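Cpftsy (Physcomitrella patens, PDB 4AK9) is a SIMIBI GTPase that probably binds and hydrolyses GTP as the chloroplast receptor for the signal recognition particle in protein transport during chloroplast biogenesis. Local coordinates at residues 95-100 / 308-313; 101-106 / 287-292; 143-148 / 200-205. All coordinates share one frame; numbering follows the deposited sequence.

Interaction 1: residues 95-100 / 308-313; sequences NIFKLL and DAQSFV
A309 puts its methyl between two side chains of helix 95-100: A309 CB lies 3.8 Å from L100 CB and equally far from F97 CE1. Just before it, D308 caps the helix that starts here; its OD2 accepts from S311 N at 3.0 Å and also from S311 OG, both met on the anti side of the carboxylate. Q310 crosses the F97 side chain at about a right angle. Its chain bends at chi2 (56°) and brings OE1 over one face of the ring, 3.4 Å from F97 CD1, with amide and ring planes 23° apart, while the backbone N of Q310 lies at the ring edge. Q310 NE2 is held by a hydrogen bond to D314 OD1, one turn on. The axes of helices 95-100 and 309-313 pass 9.5 Å apart, with their directions at 144°, roughly antiparallel, joining the last helix of the GTPase domain to helix 85-101, probably part of the helical bundle that precedes this domain in SRP GTPases. F312 receives L100 CD1 at its CD2, 3.7 Å away; F23 meets the same ring edge-to-face. V313 directs CG2 into the interface, anti to its own carbonyl carbon, where V313 CG2 touches I96 CG2 at 3.9 Å and sits 4.1 Å from L100 CD1.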
loop_
_atom_site.group_PDB
_atom_site.type_symbol
_atom_site.label_atom_id
_atom_site.label_comp_id
_atom_site.label_asym_id
_atom_site.label_seq_id
_atom_site.Cartn_x
_atom_site.Cartn_y
_atom_site.Cartn_z
ATOM N N ASN A 95 19.503 -3.996 9.084
ATOM C CA ASN A 95 19.053 -2.655 8.783
ATOM C C ASN A 95 17.595 -2.486 9.189
ATOM O O ASN A 95 17.211 -1.427 9.681
ATOM C CB ASN A 95 19.200 -2.317 7.303
ATOM C CG ASN A 95 20.651 -2.202 6.875
ATOM O OD1 ASN A 95 21.552 -2.086 7.711
ATOM N ND2 ASN A 95 20.885 -2.232 5.561
ATOM N N ILE A 96 16.801 -3.541 9.021
ATOM C CA ILE A 96 15.402 -3.469 9.435
ATOM C C ILE A 96 15.324 -3.408 10.949
ATOM O O ILE A 96 14.576 -2.616 11.513
ATOM C CB ILE A 96 14.555 -4.635 8.864
ATOM C CG1 ILE A 96 14.476 -4.482 7.350
ATOM C CG2 ILE A 96 13.144 -4.618 9.481
ATOM C CD1 ILE A 96 13.977 -5.721 6.614
ATOM N N PHE A 97 16.125 -4.225 11.629
ATOM C CA PHE A 97 16.191 -4.139 13.081
ATOM C C PHE A 97 16.590 -2.737 13.559
ATOM O O PHE A 97 16.007 -2.202 14.487
ATOM C CB PHE A 97 17.156 -5.186 13.642
ATOM C CG PHE A 97 17.306 -5.113 15.127
ATOM C CD1 PHE A 97 16.369 -5.700 15.949
ATOM C CD2 PHE A 97 18.371 -4.429 15.704
ATOM C CE1 PHE A 97 16.494 -5.613 17.333
ATOM C CE2 PHE A 97 18.505 -4.359 17.080
ATOM C CZ PHE A 97 17.562 -4.950 17.894
ATOM N N LYS A 98 17.589 -2.135 12.916
ATOM C CA LYS A 98 17.997 -0.786 13.307
ATOM C C LYS A 98 16.908 0.254 13.124
ATOM O O LYS A 98 16.692 1.081 14.010
ATOM C CB LYS A 98 19.260 -0.378 12.548
ATOM C CG LYS A 98 20.450 -1.171 13.016
ATOM C CD LYS A 98 21.734 -0.802 12.289
ATOM C CE LYS A 98 22.206 0.616 12.636
ATOM N NZ LYS A 98 21.564 1.694 11.817
ATOM N N LEU A 99 16.228 0.216 11.979
ATOM C CA LEU A 99 15.145 1.156 11.723
ATOM C C LEU A 99 14.076 1.024 12.790
ATOM O O LEU A 99 13.466 2.022 13.172
ATOM C CB LEU A 99 14.497 0.882 10.375
ATOM C CG LEU A 99 15.237 1.353 9.134
ATOM C CD1 LEU A 99 14.246 1.309 7.965
ATOM C CD2 LEU A 99 15.757 2.771 9.349
ATOM N N LEU A 100 13.850 -0.203 13.281
ATOM C CA LEU A 100 12.801 -0.446 14.290
ATOM C C LEU A 100 13.158 0.011 15.703
ATOM O O LEU A 100 12.294 0.141 16.559
ATOM C CB LEU A 100 12.379 -1.934 14.306
ATOM C CG LEU A 100 11.513 -2.419 13.122
ATOM C CD1 LEU A 100 11.531 -3.980 13.077
ATOM C CD2 LEU A 100 10.077 -1.910 13.274
ATOM N N ASP A 308 8.329 -7.033 19.677
ATOM C CA ASP A 308 9.775 -7.039 19.857
ATOM C C ASP A 308 10.418 -7.054 18.475
ATOM O O ASP A 308 10.098 -7.908 17.651
ATOM C CB ASP A 308 10.222 -8.272 20.648
ATOM C CG ASP A 308 11.720 -8.369 20.751
ATOM O OD1 ASP A 308 12.319 -7.519 21.460
ATOM O OD2 ASP A 308 12.322 -9.273 20.123
ATOM N N ALA A 309 11.328 -6.115 18.234
ATOM C CA ALA A 309 11.893 -5.907 16.901
ATOM C C ALA A 309 12.659 -7.135 16.410
ATOM O O ALA A 309 12.508 -7.568 15.290
ATOM C CB ALA A 309 12.796 -4.695 16.911
ATOM N N GLN A 310 13.493 -7.715 17.265
ATOM C CA GLN A 310 14.194 -8.923 16.825
ATOM C C GLN A 310 13.250 -10.089 16.469
ATOM O O GLN A 310 13.432 -10.751 15.447
ATOM C CB GLN A 310 15.261 -9.343 17.837
ATOM C CG GLN A 310 16.263 -10.336 17.257
ATOM C CD GLN A 310 16.958 -9.821 16.009
ATOM O OE1 GLN A 310 17.695 -8.827 16.049
ATOM N NE2 GLN A 310 16.722 -10.498 14.873
ATOM N N SER A 311 12.245 -10.336 17.302
ATOM C CA SER A 311 11.287 -11.413 17.023
ATOM C C SER A 311 10.545 -11.171 15.726
ATOM O O SER A 311 10.272 -12.104 14.964
ATOM C CB SER A 311 10.250 -11.492 18.141
ATOM O OG SER A 311 10.917 -11.576 19.394
ATOM N N PHE A 312 10.202 -9.913 15.482
ATOM C CA PHE A 312 9.493 -9.564 14.262
ATOM C C PHE A 312 10.367 -9.844 13.048
ATOM O O PHE A 312 9.912 -10.447 12.060
ATOM C CB PHE A 312 9.085 -8.085 14.320
ATOM C CG PHE A 312 8.503 -7.557 13.047
ATOM C CD1 PHE A 312 7.198 -7.862 12.679
ATOM C CD2 PHE A 312 9.267 -6.742 12.204
ATOM C CE1 PHE A 312 6.665 -7.353 11.472
ATOM C CE2 PHE A 312 8.730 -6.227 10.993
ATOM C CZ PHE A 312 7.419 -6.540 10.652
ATOM N N VAL A 313 11.633 -9.430 13.114
ATOM C CA VAL A 313 12.510 -9.606 11.971
ATOM C C VAL A 313 12.702 -11.108 11.714
ATOM O O VAL A 313 12.656 -11.575 10.560
ATOM C CB VAL A 313 13.881 -8.891 12.164
ATOM C CG1 VAL A 313 14.838 -9.247 11.015
ATOM C CG2 VAL A 313 13.672 -7.364 12.230
#

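Interaction 2: residues 101-106 / 287-292; sequences TERVTT and ELSIPV
P291, S289 and V104 carry most of this contact, in which residues 101-106, part of the link from helix 85-101 to strand 117-123 of the GTPase core, pack on the connection between helix 280-288 and strand 292-296. P291 presents its ring to three successive residues. P291 CD lies 4.0 Å from V104 CB, P291 CB is 3.6 Å from the carbonyl oxygen of T105, and CG sits near the carbonyl oxygens of both T105 and T106. The OG1 of T105 also borders the ring, near CD and CG. The P291 backbone hydrogen-bonds to F267, which ties the turn to strand 266-270.

V104 rests on main chain as much as on side chain. Its CG1, beside the backbone N and anti to the carbonyl carbon (chi1 -72°), presses on the peptide link after S289: V104 CG1 is 3.5 Å from S289 C and from I290 N alike. V104 also touches V285 of helix 280-288.

S289 is the first residue past that helix, with a positive phi of 56°, and its CB points toward R103. The arginine, bent at chi2, lays its guanidinium flat over this carbon, so that S289 CB sits over the centre of one face, 3.8 Å from R103 CZ. The carbonyl oxygen of S289 takes a hydrogen from each of two waters. One water accepts from T105 N, at 3.1 Å; the other is joined only weakly to R103 NH2.

No direct hydrogen bond links the segments, so apolar contact and water bridges hold them, and the R103 charge meets a methylene group here instead of an acid, consistent with a solvent-facing seam.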
loop_
_atom_site.group_PDB
_atom_site.type_symbol
_atom_site.label_atom_id
_atom_site.label_comp_id
_atom_site.label_asym_id
_atom_site.label_seq_id
_atom_site.Cartn_x
_atom_site.Cartn_y
_atom_site.Cartn_z
ATOM N N THR A 101 14.443 0.249 15.953
ATOM C CA THR A 101 14.895 0.427 17.316
ATOM C C THR A 101 15.741 1.682 17.581
ATOM O O THR A 101 15.854 2.113 18.725
ATOM C CB THR A 101 15.772 -0.778 17.734
ATOM O OG1 THR A 101 16.830 -0.936 16.765
ATOM C CG2 THR A 101 14.951 -2.071 17.804
ATOM N N GLU A 102 16.394 2.224 16.565
ATOM C CA GLU A 102 17.369 3.297 16.821
ATOM C C GLU A 102 16.765 4.620 17.305
ATOM O O GLU A 102 17.445 5.381 18.010
ATOM C CB GLU A 102 18.211 3.553 15.569
ATOM C CG GLU A 102 17.406 4.227 14.446
ATOM C CD GLU A 102 18.031 4.038 13.066
ATOM O OE1 GLU A 102 19.227 3.653 12.996
ATOM O OE2 GLU A 102 17.333 4.290 12.050
ATOM N N ARG A 103 15.510 4.903 16.951
ATOM C CA ARG A 103 14.932 6.211 17.232
ATOM C C ARG A 103 13.807 6.176 18.287
ATOM O O ARG A 103 13.641 7.133 19.070
ATOM C CB ARG A 103 14.450 6.853 15.908
ATOM C CG ARG A 103 13.499 8.063 16.084
ATOM C CD ARG A 103 14.184 9.313 16.749
ATOM N NE ARG A 103 13.264 10.451 16.753
ATOM C CZ ARG A 103 12.320 10.630 17.672
ATOM N NH1 ARG A 103 12.195 9.761 18.667
ATOM N NH2 ARG A 103 11.495 11.674 17.616
ATOM N N VAL A 104 13.044 5.082 18.357
ATOM C CA VAL A 104 11.864 5.081 19.217
ATOM C C VAL A 104 12.144 4.774 20.665
ATOM O O VAL A 104 13.180 4.183 21.026
ATOM C CB VAL A 104 10.762 4.081 18.712
ATOM C CG1 VAL A 104 10.111 4.639 17.446
ATOM C CG2 VAL A 104 11.390 2.695 18.467
ATOM N N THR A 105 11.207 5.188 21.508
ATOM C CA THR A 105 11.250 4.833 22.912
ATOM C C THR A 105 10.836 3.367 23.092
ATOM O O THR A 105 10.450 2.693 22.128
ATOM C CB THR A 105 10.334 5.753 23.729
ATOM O OG1 THR A 105 9.038 5.796 23.109
ATOM C CG2 THR A 105 10.917 7.157 23.766
ATOM N N THR A 106 10.933 2.875 24.321
ATOM C CA THR A 106 10.637 1.476 24.606
ATOM C C THR A 106 9.231 1.006 24.166
ATOM O O THR A 106 8.248 1.768 24.184
ATOM C CB THR A 106 10.793 1.195 26.106
ATOM O OG1 THR A 106 10.497 -0.175 26.362
ATOM C CG2 THR A 106 9.842 2.068 26.923
ATOM N N GLU A 287 8.440 6.258 9.773
ATOM C CA GLU A 287 7.875 7.541 9.412
ATOM C C GLU A 287 7.404 8.354 10.595
ATOM O O GLU A 287 7.519 9.586 10.558
ATOM C CB GLU A 287 6.698 7.370 8.432
ATOM C CG GLU A 287 7.105 6.885 7.014
ATOM C CD GLU A 287 7.791 7.977 6.196
ATOM O OE1 GLU A 287 7.371 9.160 6.299
ATOM O OE2 GLU A 287 8.763 7.664 5.462
ATOM N N LEU A 288 6.867 7.704 11.638
ATOM C CA LEU A 288 6.226 8.448 12.742
ATOM C C LEU A 288 7.076 8.568 14.005
ATOM O O LEU A 288 6.759 9.364 14.922
ATOM C CB LEU A 288 4.819 7.886 13.115
ATOM C CG LEU A 288 3.709 7.823 12.028
ATOM C CD1 LEU A 288 2.375 8.235 12.631
ATOM C CD2 LEU A 288 3.990 8.676 10.801
ATOM N N SER A 289 8.169 7.802 14.067
ATOM C CA SER A 289 9.071 7.839 15.216
ATOM C C SER A 289 8.350 7.560 16.543
ATOM O O SER A 289 8.702 8.140 17.581
ATOM C CB SER A 289 9.805 9.206 15.271
ATOM O OG SER A 289 10.445 9.502 14.012
ATOM N N ILE A 290 7.354 6.663 16.510
ATOM C CA ILE A 290 6.572 6.250 17.683
ATOM C C ILE A 290 6.528 4.725 17.629
ATOM O O ILE A 290 6.356 4.153 16.526
ATOM C CB ILE A 290 5.136 6.790 17.570
ATOM C CG1 ILE A 290 5.135 8.319 17.755
ATOM C CG2 ILE A 290 4.192 6.134 18.605
ATOM C CD1 ILE A 290 3.847 8.928 17.266
ATOM N N PRO A 291 6.803 4.054 18.772
ATOM C CA PRO A 291 6.930 2.594 18.694
ATOM C C PRO A 291 5.596 1.875 18.458
ATOM O O PRO A 291 4.503 2.342 18.826
ATOM C CB PRO A 291 7.506 2.226 20.079
ATOM C CG PRO A 291 6.966 3.312 21.000
ATOM C CD PRO A 291 7.069 4.564 20.134
ATOM N N VAL A 292 5.684 0.742 17.778
ATOM C CA VAL A 292 4.585 -0.230 17.776
ATOM C C VAL A 292 4.739 -1.011 19.090
ATOM O O VAL A 292 5.835 -1.514 19.393
ATOM C CB VAL A 292 4.689 -1.183 16.559
ATOM C CG1 VAL A 292 3.743 -2.390 16.757
ATOM C CG2 VAL A 292 4.343 -0.434 15.259
HETATM O O HOH W 1 8.357 10.851 18.601
HETATM O O HOH W 2 9.473 7.428 20.269
#

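Interaction 3: residues 143-148 / 200-205; sequences EGVKVL and FDVVLC
Residues 147-148 and 202-203 pair as parallel strands, with L148 N giving to V202 O at 3.0 Å and L148 O accepting from L204 N at 2.9 Å. Ahead of the strands, K146 O takes two donors, D201 N in the carbonyl plane and V202 N at a longer 3.3 Å. D201 returns a bond to the same residue: its OD2 accepts from K146 N at 2.9 Å through the anti lone pair, while OD1 forms a salt bridge with R115. The F200 ring is sandwiched. K146, fully extended, crosses it and sets CE 3.7 Å from the ring centroid, almost on the normal, with NZ in a cation-pi contact at 4.4 Å; NZ also bonds to E198 O. L148 CB makes a CH-pi contact on the opposite face, offset toward the rim. With F200 cut back to an alanine, K146 is likely to lose its aromatic partner and a gap to open between it and L148. V147 CG1 meets L204 CD2, and V145 CG1 meets V202 CG2 at 3.6 Å. Helix 126-142 packs on V145, V147 and L204, helix 184-197 on L148, F200 and V203. This is the alpha/beta/alpha layering of the P-loop NTPase fold, to which the SRP GTPases belong, at its neighbouring strands 147-150 and 202-205.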
loop_
_atom_site.group_PDB
_atom_site.type_symbol
_atom_site.label_atom_id
_atom_site.label_comp_id
_atom_site.label_asym_id
_atom_site.label_seq_id
_atom_site.Cartn_x
_atom_site.Cartn_y
_atom_site.Cartn_z
ATOM N N GLU A 143 -1.926 -11.402 34.836
ATOM C CA GLU A 143 -0.810 -11.029 35.699
ATOM C C GLU A 143 -1.230 -10.552 37.092
ATOM O O GLU A 143 -0.401 -10.034 37.851
ATOM C CB GLU A 143 0.071 -9.991 35.000
ATOM C CG GLU A 143 0.849 -10.585 33.830
ATOM C CD GLU A 143 1.863 -9.606 33.217
ATOM O OE1 GLU A 143 1.518 -8.408 33.053
ATOM O OE2 GLU A 143 2.991 -10.054 32.899
ATOM N N GLY A 144 -2.509 -10.723 37.424
ATOM C CA GLY A 144 -3.002 -10.396 38.756
ATOM C C GLY A 144 -3.340 -8.926 38.947
ATOM O O GLY A 144 -3.661 -8.474 40.060
ATOM N N VAL A 145 -3.270 -8.180 37.848
ATOM C CA VAL A 145 -3.560 -6.747 37.835
ATOM C C VAL A 145 -5.082 -6.498 37.872
ATOM O O VAL A 145 -5.854 -7.164 37.175
ATOM C CB VAL A 145 -2.923 -6.089 36.577
ATOM C CG1 VAL A 145 -3.258 -4.599 36.485
ATOM C CG2 VAL A 145 -1.410 -6.319 36.578
ATOM N N LYS A 146 -5.499 -5.547 38.699
ATOM C CA LYS A 146 -6.913 -5.197 38.835
ATOM C C LYS A 146 -7.337 -4.099 37.829
ATOM O O LYS A 146 -6.891 -2.941 37.920
ATOM C CB LYS A 146 -7.170 -4.736 40.268
ATOM C CG LYS A 146 -8.591 -4.319 40.575
ATOM C CD LYS A 146 -8.706 -3.995 42.065
ATOM C CE LYS A 146 -10.113 -3.527 42.437
ATOM N NZ LYS A 146 -10.082 -2.820 43.759
ATOM N N VAL A 147 -8.226 -4.459 36.902
ATOM C CA VAL A 147 -8.537 -3.621 35.743
ATOM C C VAL A 147 -9.935 -3.030 35.801
ATOM O O VAL A 147 -10.898 -3.733 36.141
ATOM C CB VAL A 147 -8.470 -4.445 34.418
ATOM C CG1 VAL A 147 -8.884 -3.597 33.226
ATOM C CG2 VAL A 147 -7.083 -5.025 34.227
ATOM N N LEU A 148 -10.046 -1.745 35.463
ATOM C CA LEU A 148 -11.340 -1.098 35.283
ATOM C C LEU A 148 -11.476 -0.593 33.852
ATOM O O LEU A 148 -10.603 0.118 33.362
ATOM C CB LEU A 148 -11.498 0.082 36.250
ATOM C CG LEU A 148 -12.745 0.951 36.055
ATOM C CD1 LEU A 148 -13.992 0.162 36.449
ATOM C CD2 LEU A 148 -12.677 2.274 36.874
ATOM N N PHE A 200 -7.901 0.483 42.104
ATOM C CA PHE A 200 -7.682 -0.258 40.847
ATOM C C PHE A 200 -6.264 -0.004 40.346
ATOM O O PHE A 200 -5.711 1.068 40.589
ATOM C CB PHE A 200 -8.676 0.208 39.785
ATOM C CG PHE A 200 -10.049 -0.415 39.904
ATOM C CD1 PHE A 200 -11.040 0.179 40.684
ATOM C CD2 PHE A 200 -10.353 -1.592 39.223
ATOM C CE1 PHE A 200 -12.313 -0.390 40.789
ATOM C CE2 PHE A 200 -11.617 -2.170 39.324
ATOM C CZ PHE A 200 -12.600 -1.569 40.104
ATOM N N ASP A 201 -5.673 -0.956 39.629
ATOM C CA ASP A 201 -4.292 -0.776 39.180
ATOM C C ASP A 201 -4.206 -0.086 37.824
ATOM O O ASP A 201 -3.244 0.636 37.552
ATOM C CB ASP A 201 -3.564 -2.107 39.101
ATOM C CG ASP A 201 -3.475 -2.800 40.455
ATOM O OD1 ASP A 201 -2.766 -2.280 41.350
ATOM O OD2 ASP A 201 -4.104 -3.871 40.619
ATOM N N VAL A 202 -5.194 -0.335 36.968
ATOM C CA VAL A 202 -5.125 0.138 35.574
ATOM C C VAL A 202 -6.531 0.468 35.128
ATOM O O VAL A 202 -7.465 -0.272 35.455
ATOM C CB VAL A 202 -4.596 -0.959 34.624
ATOM C CG1 VAL A 202 -4.670 -0.482 33.193
ATOM C CG2 VAL A 202 -3.146 -1.327 34.948
ATOM N N VAL A 203 -6.690 1.588 34.425
ATOM C CA VAL A 203 -7.958 1.930 33.809
ATOM C C VAL A 203 -7.744 1.899 32.294
ATOM O O VAL A 203 -6.819 2.535 31.787
ATOM C CB VAL A 203 -8.407 3.342 34.160
ATOM C CG1 VAL A 203 -9.725 3.679 33.468
ATOM C CG2 VAL A 203 -8.521 3.509 35.679
ATOM N N LEU A 204 -8.591 1.156 31.592
ATOM C CA LEU A 204 -8.516 1.034 30.128
ATOM C C LEU A 204 -9.674 1.808 29.520
ATOM O O LEU A 204 -10.829 1.418 29.649
ATOM C CB LEU A 204 -8.588 -0.445 29.710
ATOM C CG LEU A 204 -7.335 -1.289 29.456
ATOM C CD1 LEU A 204 -6.116 -0.715 30.110
ATOM C CD2 LEU A 204 -7.495 -2.792 29.804
ATOM N N CYS A 205 -9.381 2.918 28.847
ATOM C CA CYS A 205 -10.436 3.828 28.323
ATOM C C CYS A 205 -10.705 3.662 26.841
ATOM O O CYS A 205 -9.783 3.749 26.028
ATOM C CB CYS A 205 -10.025 5.300 28.536
ATOM S SG CYS A 205 -9.684 5.745 30.253
#

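In the fold
Interactions 1 and 2 are neighbours, their centres 11 Å apart, and they touch where A309 CB packs on T101 CG2. Both involve helix 85-101 and the chain that follows it, set against late parts of the GTPase domain: interaction 1 is buried helix packing, interaction 2 a surface contact of irregular chain partly bridged by water. Helix 280-288 is shared: it packs on L100 and F312 of the first, and its end runs into segment 287-292 of the second. Interaction 3, also buried, lies about 30 Å from interaction 1, centre to centre, in the half of the strand order toward the 173-175 edge. Direct backbone hydrogen bonds join its strands, whereas neither other contact has a hydrogen bond between its segments.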